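Local coordinates for protein ethylbenzene dehydrogenase alpha-subunit (Aromatoleum aromaticum, PDB 2IVF) that belongs to the molybdopterin oxidoreductase family and carries a molybdenum atom, MGD, MD1 and an iron/sulfur cluster in its interior, at residues I85-S91 against T662-N668; M235-Y239 against G477-Y483. One frame throughout, in Å; residues are numbered along the deposited sequence.

Overall arrangement
Interactions 1 and 2 are neighbours in the buried heart of the chain, their centres about 12 Å apart, and along the sequence the second is nested inside the loop that the first closes. S666 joins them: its OG lies 2.8 Å from Y239 O and its N 3.0 Å from A482 O, both probable hydrogen bonds. The indoles meet too, W87 CZ2 being 3.4 Å from W481 CZ3. Each of these two side chains comes within about 6 Å of the molybdenum atom. Interaction 1 touches the iron/sulfur cluster and MGD directly, and interaction 2 packs against it through S666 and W481.

Interaction 1: I85-S91 against T662-N668; sequences ICWPQGS and TTPCSGN. With MGD (2-amino-5,6-dimercapto-7-methyl-3,7,8a,9-tetrahydro-8-oxa-1,3,9,10-tetraaza-anthracen-4-one guanosine dinucleotide), chain M; SF4 (iron/sulfur cluster), chain K.
Water 1 sits between the segments, accepting a hydrogen bond from the backbone N of C665 at 2.9 Å and lying 2.7 Å from both Q89 O and N668 O; as these acceptors and others compete for its two protons, their sharing remains open. Beside it, N668 ND2 donates to G90 O (2.9 Å), almost straight at 173° and in the plane of the amide. Y261 and S264 hold OD1 of the same group and S263 also meets ND2, so asparagine, with an acceptor and a donor on one flat head, suits the place and its flip is fixed. Farther along, the hydroxyls S91 OG and T662 OG1 meet at 3.0 Å, and T672 N also binds T662 OG1.

The apolar half is built round a sulfur. C665 SG lies over one face of the W87 indole, 3.9 Å from the centroid of the six-membered ring and offset toward the rim, a Cys sulfur-aromatic contact. The N-H at the edge of this indole, NE1, donates to A480 O. The position of C665 SG between the backbone N and the carbonyl carbon (chi1 63°) also sets it 3.5 Å from P88 CB, on the proline that follows a cis peptide bond. G667 faces this proline where a CB would clash. The CB of Q89 packs on T663 O.

Segment 85-91 is part of the iron/sulfur cluster site: C86 SG binds FE4 at 2.3 Å. G90 lies so close to the cluster that a CB would collide with S3. Its own N-H points to C86 SG (3.3 Å, 175°), and such a bond to a metal-bound sulfur would be expected to draw off electron density and bias the cluster toward its reduced state.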
ATOM      1  N   ILE A  85      -7.110  -3.433  -8.585  1.00 24.52           N
ATOM      2  CA  ILE A  85      -8.210  -3.347  -7.648  1.00 23.91           C
ATOM      3  C   ILE A  85      -7.731  -3.104  -6.218  1.00 23.15           C
ATOM      4  O   ILE A  85      -7.624  -4.000  -5.394  1.00 22.59           O
ATOM      5  CB  ILE A  85      -9.193  -4.544  -7.769  1.00 24.23           C
ATOM      6  CG1 ILE A  85      -9.779  -4.597  -9.186  1.00 23.30           C
ATOM      7  CG2 ILE A  85     -10.325  -4.384  -6.751  1.00 24.69           C
ATOM      8  CD1 ILE A  85     -10.481  -3.238  -9.662  1.00 23.37           C
ATOM      9  N   CYS A  86      -7.406  -1.845  -5.926  1.00 23.08           N
ATOM     10  CA  CYS A  86      -7.566  -1.366  -4.576  1.00 21.77           C
ATOM     11  C   CYS A  86      -9.050  -1.440  -4.289  1.00 22.55           C
ATOM     12  O   CYS A  86      -9.855  -1.378  -5.214  1.00 23.94           O
ATOM     13  CB  CYS A  86      -7.014   0.054  -4.441  1.00 21.79           C
ATOM     14  SG  CYS A  86      -7.364   1.098  -5.920  1.00 23.76           S
ATOM     15  N   TRP A  87      -9.412  -1.550  -3.008  1.00 22.17           N
ATOM     16  CA  TRP A  87     -10.775  -1.669  -2.582  1.00 23.11           C
ATOM     17  C   TRP A  87     -10.947  -1.021  -1.212  1.00 23.41           C
ATOM     18  O   TRP A  87     -10.148  -1.250  -0.291  1.00 22.98           O
ATOM     19  CB  TRP A  87     -11.253  -3.132  -2.499  1.00 25.07           C
ATOM     20  CG  TRP A  87     -12.728  -3.150  -2.535  1.00 23.57           C
ATOM     21  CD1 TRP A  87     -13.567  -3.185  -1.464  1.00 25.61           C
ATOM     22  CD2 TRP A  87     -13.550  -3.016  -3.687  1.00 24.09           C
ATOM     23  NE1 TRP A  87     -14.867  -3.114  -1.885  1.00 26.11           N
ATOM     24  CE2 TRP A  87     -14.887  -3.029  -3.249  1.00 25.18           C
ATOM     25  CE3 TRP A  87     -13.291  -2.947  -5.053  1.00 28.04           C
ATOM     26  CZ2 TRP A  87     -15.979  -2.964  -4.128  1.00 27.35           C
ATOM     27  CZ3 TRP A  87     -14.369  -2.820  -5.934  1.00 28.70           C
ATOM     28  CH2 TRP A  87     -15.712  -2.878  -5.466  1.00 28.12           C
ATOM     29  N   PRO A  88     -11.999  -0.211  -1.072  1.00 23.71           N
ATOM     30  CA  PRO A  88     -12.832   0.328  -2.149  1.00 23.77           C
ATOM     31  C   PRO A  88     -11.927   0.910  -3.209  1.00 22.53           C
ATOM     32  O   PRO A  88     -10.889   1.468  -2.867  1.00 22.36           O
ATOM     33  CB  PRO A  88     -13.629   1.403  -1.441  1.00 23.14           C
ATOM     34  CG  PRO A  88     -13.809   0.893  -0.080  1.00 24.54           C
ATOM     35  CD  PRO A  88     -12.484   0.229   0.256  1.00 23.79           C
ATOM     36  N   GLN A  89     -12.272   0.741  -4.485  1.00 22.86           N
ATOM     37  CA  GLN A  89     -11.356   1.202  -5.540  1.00 23.23           C
ATOM     38  C   GLN A  89     -11.130   2.683  -5.370  1.00 24.12           C
ATOM     39  O   GLN A  89     -12.081   3.420  -5.240  1.00 25.96           O
ATOM     40  CB  GLN A  89     -11.906   0.860  -6.919  1.00 22.93           C
ATOM     41  CG  GLN A  89     -10.861   0.338  -7.888  1.00 26.78           C
ATOM     42  CD  GLN A  89     -10.107   1.443  -8.570  1.00 27.64           C
ATOM     43  OE1 GLN A  89     -10.610   2.559  -8.690  1.00 28.04           O
ATOM     44  NE2 GLN A  89      -8.871   1.146  -9.019  1.00 26.70           N
ATOM     45  N   GLY A  90      -9.878   3.143  -5.340  1.00 24.16           N
ATOM     46  CA  GLY A  90      -9.666   4.536  -4.968  1.00 23.41           C
ATOM     47  C   GLY A  90     -10.214   5.500  -6.007  1.00 23.14           C
ATOM     48  O   GLY A  90     -10.669   6.605  -5.668  1.00 21.63           O
ATOM     49  N   SER A  91     -10.159   5.090  -7.274  1.00 24.02           N
ATOM     50  CA  SER A  91     -10.617   5.880  -8.414  1.00 24.31           C
ATOM     51  C   SER A  91     -10.063   7.268  -8.322  1.00 23.74           C
ATOM     52  O   SER A  91     -10.761   8.266  -8.573  1.00 23.41           O
ATOM     53  CB  SER A  91     -12.159   5.994  -8.549  1.00 25.28           C
ATOM     54  OG  SER A  91     -12.679   4.756  -8.875  1.00 33.93           O
ATOM     55  N   THR A 662     -11.908   3.604 -14.254  1.00 24.54           N
ATOM     56  CA  THR A 662     -11.832   2.873 -12.998  1.00 25.36           C
ATOM     57  C   THR A 662     -13.178   2.187 -12.682  1.00 25.68           C
ATOM     58  O   THR A 662     -14.156   2.371 -13.381  1.00 27.56           O
ATOM     59  CB  THR A 662     -11.440   3.796 -11.889  1.00 25.76           C
ATOM     60  OG1 THR A 662     -12.381   4.865 -11.836  1.00 27.59           O
ATOM     61  CG2 THR A 662     -10.053   4.363 -12.153  1.00 26.66           C
ATOM     62  N   THR A 663     -13.173   1.301 -11.695  1.00 26.67           N
ATOM     63  CA  THR A 663     -14.349   0.519 -11.349  1.00 26.25           C
ATOM     64  C   THR A 663     -14.655   0.777  -9.900  1.00 24.71           C
ATOM     65  O   THR A 663     -14.263   0.004  -9.022  1.00 26.33           O
ATOM     66  CB  THR A 663     -14.110  -0.987 -11.544  1.00 28.00           C
ATOM     67  OG1 THR A 663     -12.992  -1.415 -10.740  1.00 28.48           O
ATOM     68  CG2 THR A 663     -13.813  -1.271 -13.015  1.00 27.04           C
ATOM     69  N   PRO A 664     -15.334   1.881  -9.627  1.00 25.08           N
ATOM     70  CA  PRO A 664     -15.588   2.273  -8.228  1.00 23.91           C
ATOM     71  C   PRO A 664     -16.750   1.479  -7.581  1.00 25.12           C
ATOM     72  O   PRO A 664     -17.625   0.882  -8.270  1.00 25.14           O
ATOM     73  CB  PRO A 664     -16.006   3.737  -8.375  1.00 25.57           C
ATOM     74  CG  PRO A 664     -16.700   3.752  -9.675  1.00 23.78           C
ATOM     75  CD  PRO A 664     -15.938   2.838 -10.555  1.00 24.10           C
ATOM     76  N   CYS A 665     -16.808   1.541  -6.258  1.00 24.30           N
ATOM     77  CA  CYS A 665     -17.960   1.100  -5.538  1.00 23.67           C
ATOM     78  C   CYS A 665     -18.445   2.287  -4.702  1.00 23.50           C
ATOM     79  O   CYS A 665     -18.015   3.438  -4.901  1.00 23.61           O
ATOM     80  CB  CYS A 665     -17.569  -0.072  -4.668  1.00 23.82           C
ATOM     81  SG  CYS A 665     -16.333   0.352  -3.416  1.00 25.07           S
ATOM     82  N   SER A 666     -19.364   2.020  -3.779  1.00 23.32           N
ATOM     83  CA  SER A 666     -19.908   3.053  -2.908  1.00 22.69           C
ATOM     84  C   SER A 666     -18.863   3.897  -2.167  1.00 22.87           C
ATOM     85  O   SER A 666     -19.108   5.088  -1.930  1.00 23.32           O
ATOM     86  CB  SER A 666     -20.874   2.417  -1.891  1.00 22.45           C
ATOM     87  OG  SER A 666     -20.216   1.461  -1.096  1.00 24.56           O
ATOM     88  N   GLY A 667     -17.730   3.286  -1.809  1.00 21.03           N
ATOM     89  CA  GLY A 667     -16.759   3.910  -0.922  1.00 22.40           C
ATOM     90  C   GLY A 667     -16.249   5.226  -1.464  1.00 22.76           C
ATOM     91  O   GLY A 667     -16.346   6.240  -0.795  1.00 22.12           O
ATOM     92  N   ASN A 668     -15.722   5.189  -2.699  1.00 23.40           N
ATOM     93  CA  ASN A 668     -15.247   6.365  -3.407  1.00 22.47           C
ATOM     94  C   ASN A 668     -16.066   6.360  -4.694  1.00 22.25           C
ATOM     95  O   ASN A 668     -15.637   5.791  -5.683  1.00 21.73           O
ATOM     96  CB  ASN A 668     -13.772   6.278  -3.760  1.00 22.42           C
ATOM     97  CG  ASN A 668     -12.838   6.497  -2.603  1.00 25.00           C
ATOM     98  OD1 ASN A 668     -13.210   6.483  -1.412  1.00 23.46           O
ATOM     99  ND2 ASN A 668     -11.576   6.749  -2.958  1.00 24.73           N
TER
HETATM  100  PB  MGD M1986      -7.520  -7.295   5.170  1.00 13.50           P
HETATM  101  O1B MGD M1986      -6.340  -6.591   4.597  1.00 13.53           O
HETATM  102  O2B MGD M1986      -7.531  -8.770   4.987  1.00 16.27           O
HETATM  103  O3B MGD M1986      -8.930  -6.775   4.694  1.00 15.54           O
HETATM  104  O3A MGD M1986      -8.600  -5.152   2.759  1.00 13.42           O
HETATM  105  PA  MGD M1986      -9.407  -5.329   4.124  1.00 14.85           P
HETATM  106  O1A MGD M1986      -9.002  -4.204   4.972  1.00 13.45           O
HETATM  107  O2A MGD M1986     -10.820  -5.510   3.849  1.00 13.70           O
HETATM  108  O5' MGD M1986      -7.617  -6.995   6.747  1.00 15.42           O
HETATM  109  C5' MGD M1986      -6.468  -7.225   7.575  1.00 10.50           C
HETATM  110  C4' MGD M1986      -6.868  -7.185   9.047  1.00 12.02           C
HETATM  111  O4' MGD M1986      -7.681  -8.307   9.360  1.00 14.93           O
HETATM  112  C3' MGD M1986      -5.570  -7.470   9.766  1.00 12.42           C
HETATM  113  O3' MGD M1986      -4.981  -6.213  10.074  1.00 13.73           O
HETATM  114  C2' MGD M1986      -6.036  -8.219  11.021  1.00 15.07           C
HETATM  115  O2' MGD M1986      -5.785  -7.415  12.189  1.00 17.21           O
HETATM  116  C1' MGD M1986      -7.542  -8.421  10.785  1.00 14.09           C
HETATM  117  N9  MGD M1986      -7.921  -9.789  11.212  1.00 13.82           N
HETATM  118  C8  MGD M1986      -7.395 -10.961  10.824  1.00 15.66           C
HETATM  119  N7  MGD M1986      -8.039 -11.983  11.399  1.00 15.10           N
HETATM  120  C5  MGD M1986      -9.015 -11.428  12.162  1.00 16.12           C
HETATM  121  C6  MGD M1986      -9.998 -11.898  13.021  1.00 15.83           C
HETATM  122  O6  MGD M1986     -10.189 -13.089  13.299  1.00 15.84           O
HETATM  123  N1  MGD M1986     -10.832 -10.953  13.626  1.00 16.39           N
HETATM  124  C2  MGD M1986     -10.727  -9.565  13.451  1.00 15.83           C
HETATM  125  N2  MGD M1986     -11.588  -8.714  14.109  1.00 13.58           N
HETATM  126  N3  MGD M1986      -9.786  -9.135  12.600  1.00 13.40           N
HETATM  127  C4  MGD M1986      -8.942 -10.027  11.996  1.00 14.16           C
HETATM  128  C10 MGD M1986      -8.724  -6.060   1.726  1.00 14.53           C
HETATM  129  C11 MGD M1986      -8.944  -5.296   0.444  1.00 13.30           C
HETATM  130  O11 MGD M1986      -7.886  -4.445   0.277  1.00 13.50           O
HETATM  131  C12 MGD M1986      -9.177  -6.173  -0.795  1.00 15.42           C
HETATM  132  S12 MGD M1986     -10.031  -7.707  -0.700  1.00 15.44           S
HETATM  133  C13 MGD M1986      -8.714  -5.752  -2.017  1.00 14.58           C
HETATM  134  S13 MGD M1986      -9.003  -6.729  -3.415  1.00 14.84           S
HETATM  135  C14 MGD M1986      -7.950  -4.479  -2.143  1.00 16.59           C
HETATM  136  N15 MGD M1986      -6.508  -4.854  -2.195  1.00 14.50           N
HETATM  137  C16 MGD M1986      -5.506  -3.981  -1.730  1.00 14.22           C
HETATM  138  C17 MGD M1986      -4.167  -4.225  -1.893  1.00 13.16           C
HETATM  139  O17 MGD M1986      -3.755  -5.268  -2.455  1.00 15.69           O
HETATM  140  N18 MGD M1986      -3.256  -3.279  -1.379  1.00 14.02           N
HETATM  141  C19 MGD M1986      -3.649  -2.136  -0.756  1.00 12.14           C
HETATM  142  N19 MGD M1986      -2.693  -1.303  -0.298  1.00 14.20           N
HETATM  143  N20 MGD M1986      -4.966  -1.952  -0.583  1.00 13.91           N
HETATM  144  C21 MGD M1986      -5.873  -2.811  -1.074  1.00 12.01           C
HETATM  145  N22 MGD M1986      -7.233  -2.583  -0.890  1.00 14.92           N
HETATM  146  C23 MGD M1986      -8.203  -3.639  -0.859  1.00 14.40           C
HETATM  147 FE1  SF4 K1984      -3.685   4.081  -5.049  1.00 26.13          FE
HETATM  148 FE2  SF4 K1984      -5.855   5.514  -5.830  1.00 25.31          FE
HETATM  149 FE3  SF4 K1984      -4.306   4.382  -7.678  1.00 24.94          FE
HETATM  150 FE4  SF4 K1984      -5.871   2.810  -6.063  1.00 25.16          FE
HETATM  151  S1  SF4 K1984      -6.605   4.239  -7.658  1.00 26.63           S
HETATM  152  S2  SF4 K1984      -3.615   2.478  -6.646  1.00 23.36           S
HETATM  153  S3  SF4 K1984      -5.798   4.049  -4.142  1.00 24.81           S
HETATM  154  S4  SF4 K1984      -3.672   6.069  -6.245  1.00 26.13           S
HETATM  155  O   HOH W   1     -14.798   3.310  -5.039  1.00 13.31           O

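Interaction 2: M235-Y239 against G477-Y483; sequences MHMGY and GAFAWAY
Two irregular loops are joined here by one sound backbone bond, a histidine-to-carbonyl bond and packed aromatic rings, deep in the molybdopterin oxidoreductase region, where G477 and A478 also bond to strand 440-444 at the margin of a parallel sheet. H236 makes the shortest polar link: ND1 donates to W481 O at 2.8 Å, the acceptor in the imidazole plane and the approach nearly along the C=O axis. NE2 meets N958.

The same imidazole belongs to an aromatic cluster. It forms an offset stack on the five-membered ring of W481, centroids 4.6 Å apart and planes 25° apart, and turns its edge toward the face of Y483. W481 CG stands opposite the backbone N (chi1 -153°), the setting in which the indole reaches H236. Histidine suits the place because one flat ring both stacks and donates. H236 is also the centre of an inverse gamma turn, closed by a weak M237 N to M235 O bond; M235 O also lies at the indole edge, 3.3 Å from W481 CD1, and the M235 thioether runs alongside as a Met-aromatic contact.

Next along, W481 N donates to M237 O (3.0 Å) from above the carbonyl plane. This oxygen also lies at the F479 ring edge. G238 CA makes a CA-H...O contact with F479 O (3.2 Å); a CB on it would run into W481 N. The Y239 ring, its hydroxyl bonded to S442 O, lies against G477, where a CB would collide with it.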
ATOM      1  N   MET A 235     -25.716  -9.189  -0.211  1.00 23.08           N
ATOM      2  CA  MET A 235     -24.490  -8.642   0.319  1.00 25.08           C
ATOM      3  C   MET A 235     -24.023  -7.411  -0.407  1.00 23.39           C
ATOM      4  O   MET A 235     -23.102  -6.783   0.038  1.00 21.97           O
ATOM      5  CB  MET A 235     -23.369  -9.690   0.367  1.00 25.65           C
ATOM      6  CG  MET A 235     -22.837 -10.136  -0.945  1.00 28.15           C
ATOM      7  SD  MET A 235     -21.528 -11.416  -0.775  1.00 35.26           S
ATOM      8  CE  MET A 235     -22.545 -12.879  -0.715  1.00 32.98           C
ATOM      9  N   HIS A 236     -24.655  -7.079  -1.520  1.00 23.07           N
ATOM     10  CA  HIS A 236     -24.187  -5.995  -2.336  1.00 22.88           C
ATOM     11  C   HIS A 236     -24.738  -4.672  -1.824  1.00 22.70           C
ATOM     12  O   HIS A 236     -25.528  -4.015  -2.489  1.00 23.19           O
ATOM     13  CB  HIS A 236     -24.519  -6.249  -3.782  1.00 23.38           C
ATOM     14  CG  HIS A 236     -23.535  -7.148  -4.436  1.00 25.67           C
ATOM     15  ND1 HIS A 236     -22.182  -6.896  -4.399  1.00 28.41           N
ATOM     16  CD2 HIS A 236     -23.691  -8.315  -5.100  1.00 27.37           C
ATOM     17  CE1 HIS A 236     -21.544  -7.873  -5.024  1.00 33.04           C
ATOM     18  NE2 HIS A 236     -22.435  -8.743  -5.464  1.00 32.15           N
ATOM     19  N   MET A 237     -24.306  -4.312  -0.623  1.00 21.85           N
ATOM     20  CA  MET A 237     -24.762  -3.099   0.063  1.00 22.61           C
ATOM     21  C   MET A 237     -23.501  -2.361   0.386  1.00 22.51           C
ATOM     22  O   MET A 237     -22.481  -2.991   0.627  1.00 21.64           O
ATOM     23  CB  MET A 237     -25.494  -3.437   1.336  1.00 22.85           C
ATOM     24  CG  MET A 237     -26.678  -4.398   1.116  1.00 21.53           C
ATOM     25  SD  MET A 237     -27.404  -4.804   2.706  1.00 26.24           S
ATOM     26  CE  MET A 237     -26.222  -6.013   3.297  1.00 27.13           C
ATOM     27  N   GLY A 238     -23.556  -1.032   0.394  1.00 22.79           N
ATOM     28  CA  GLY A 238     -22.416  -0.280   0.812  1.00 22.38           C
ATOM     29  C   GLY A 238     -22.695   1.131   1.274  1.00 22.11           C
ATOM     30  O   GLY A 238     -23.809   1.628   1.195  1.00 22.70           O
ATOM     31  N   TYR A 239     -21.633   1.791   1.734  1.00 21.79           N
ATOM     32  CA  TYR A 239     -21.708   3.188   2.001  1.00 20.48           C
ATOM     33  C   TYR A 239     -20.512   3.849   1.371  1.00 21.17           C
ATOM     34  O   TYR A 239     -19.545   3.179   0.977  1.00 21.24           O
ATOM     35  CB  TYR A 239     -21.767   3.441   3.510  1.00 20.97           C
ATOM     36  CG  TYR A 239     -20.623   2.871   4.348  1.00 19.11           C
ATOM     37  CD1 TYR A 239     -20.732   1.670   4.980  1.00 22.55           C
ATOM     38  CD2 TYR A 239     -19.477   3.604   4.579  1.00 24.55           C
ATOM     39  CE1 TYR A 239     -19.743   1.191   5.789  1.00 22.16           C
ATOM     40  CE2 TYR A 239     -18.473   3.144   5.380  1.00 22.88           C
ATOM     41  CZ  TYR A 239     -18.589   1.933   5.989  1.00 20.89           C
ATOM     42  OH  TYR A 239     -17.558   1.452   6.813  1.00 22.12           O
ATOM     43  N   GLY A 477     -24.090   1.089   8.222  1.00 22.51           N
ATOM     44  CA  GLY A 477     -23.438   0.375   7.176  1.00 23.89           C
ATOM     45  C   GLY A 477     -22.422  -0.593   7.750  1.00 24.33           C
ATOM     46  O   GLY A 477     -22.114  -0.576   8.991  1.00 23.81           O
ATOM     47  N   ALA A 478     -21.974  -1.498   6.885  1.00 23.76           N
ATOM     48  CA  ALA A 478     -21.049  -2.558   7.338  1.00 23.18           C
ATOM     49  C   ALA A 478     -19.833  -2.764   6.445  1.00 22.55           C
ATOM     50  O   ALA A 478     -18.931  -3.410   6.844  1.00 23.18           O
ATOM     51  CB  ALA A 478     -21.802  -3.890   7.549  1.00 23.59           C
ATOM     52  N   PHE A 479     -19.861  -2.273   5.209  1.00 22.50           N
ATOM     53  CA  PHE A 479     -18.865  -2.520   4.206  1.00 22.89           C
ATOM     54  C   PHE A 479     -19.208  -1.683   2.968  1.00 23.77           C
ATOM     55  O   PHE A 479     -20.170  -0.919   2.984  1.00 25.08           O
ATOM     56  CB  PHE A 479     -18.693  -4.018   3.879  1.00 23.02           C
ATOM     57  CG  PHE A 479     -19.980  -4.819   3.844  1.00 21.51           C
ATOM     58  CD1 PHE A 479     -20.925  -4.653   2.837  1.00 21.72           C
ATOM     59  CD2 PHE A 479     -20.203  -5.805   4.797  1.00 24.85           C
ATOM     60  CE1 PHE A 479     -22.067  -5.434   2.814  1.00 23.41           C
ATOM     61  CE2 PHE A 479     -21.336  -6.588   4.767  1.00 22.74           C
ATOM     62  CZ  PHE A 479     -22.275  -6.395   3.792  1.00 23.78           C
ATOM     63  N   ALA A 480     -18.420  -1.820   1.901  1.00 24.50           N
ATOM     64  CA  ALA A 480     -18.624  -1.067   0.685  1.00 24.17           C
ATOM     65  C   ALA A 480     -18.674  -2.028  -0.493  1.00 24.45           C
ATOM     66  O   ALA A 480     -17.733  -2.121  -1.263  1.00 24.94           O
ATOM     67  CB  ALA A 480     -17.515  -0.086   0.505  1.00 24.24           C
ATOM     68  N   TRP A 481     -19.802  -2.704  -0.654  1.00 25.30           N
ATOM     69  CA  TRP A 481     -19.906  -3.781  -1.621  1.00 26.29           C
ATOM     70  C   TRP A 481     -21.078  -3.568  -2.569  1.00 26.54           C
ATOM     71  O   TRP A 481     -21.570  -4.498  -3.155  1.00 25.92           O
ATOM     72  CB  TRP A 481     -20.065  -5.061  -0.815  1.00 28.79           C
ATOM     73  CG  TRP A 481     -19.584  -6.290  -1.452  1.00 30.78           C
ATOM     74  CD1 TRP A 481     -20.229  -7.490  -1.493  1.00 34.73           C
ATOM     75  CD2 TRP A 481     -18.339  -6.483  -2.116  1.00 33.69           C
ATOM     76  NE1 TRP A 481     -19.465  -8.416  -2.156  1.00 35.92           N
ATOM     77  CE2 TRP A 481     -18.299  -7.817  -2.547  1.00 34.63           C
ATOM     78  CE3 TRP A 481     -17.254  -5.661  -2.389  1.00 33.70           C
ATOM     79  CZ2 TRP A 481     -17.241  -8.327  -3.239  1.00 34.14           C
ATOM     80  CZ3 TRP A 481     -16.186  -6.185  -3.069  1.00 33.23           C
ATOM     81  CH2 TRP A 481     -16.185  -7.499  -3.485  1.00 35.14           C
ATOM     82  N   ALA A 482     -21.578  -2.345  -2.643  1.00 26.24           N
ATOM     83  CA  ALA A 482     -22.547  -1.943  -3.654  1.00 26.67           C
ATOM     84  C   ALA A 482     -21.763  -1.289  -4.791  1.00 28.24           C
ATOM     85  O   ALA A 482     -20.971  -0.390  -4.567  1.00 27.05           O
ATOM     86  CB  ALA A 482     -23.542  -0.974  -3.067  1.00 25.43           C
ATOM     87  N   TYR A 483     -21.968  -1.746  -6.018  1.00 28.08           N
ATOM     88  CA  TYR A 483     -21.320  -1.092  -7.146  1.00 30.42           C
ATOM     89  C   TYR A 483     -22.014  -1.432  -8.448  1.00 30.55           C
ATOM     90  O   TYR A 483     -22.727  -2.426  -8.503  1.00 28.58           O
ATOM     91  CB  TYR A 483     -19.857  -1.517  -7.236  1.00 32.74           C
ATOM     92  CG  TYR A 483     -19.581  -3.012  -7.141  1.00 34.88           C
ATOM     93  CD1 TYR A 483     -19.600  -3.841  -8.271  1.00 37.39           C
ATOM     94  CD2 TYR A 483     -19.241  -3.586  -5.909  1.00 35.88           C
ATOM     95  CE1 TYR A 483     -19.319  -5.234  -8.157  1.00 36.62           C
ATOM     96  CE2 TYR A 483     -18.956  -4.948  -5.781  1.00 36.98           C
ATOM     97  CZ  TYR A 483     -19.007  -5.775  -6.893  1.00 37.59           C
ATOM     98  OH  TYR A 483     -18.699  -7.099  -6.669  1.00 39.10           O
TER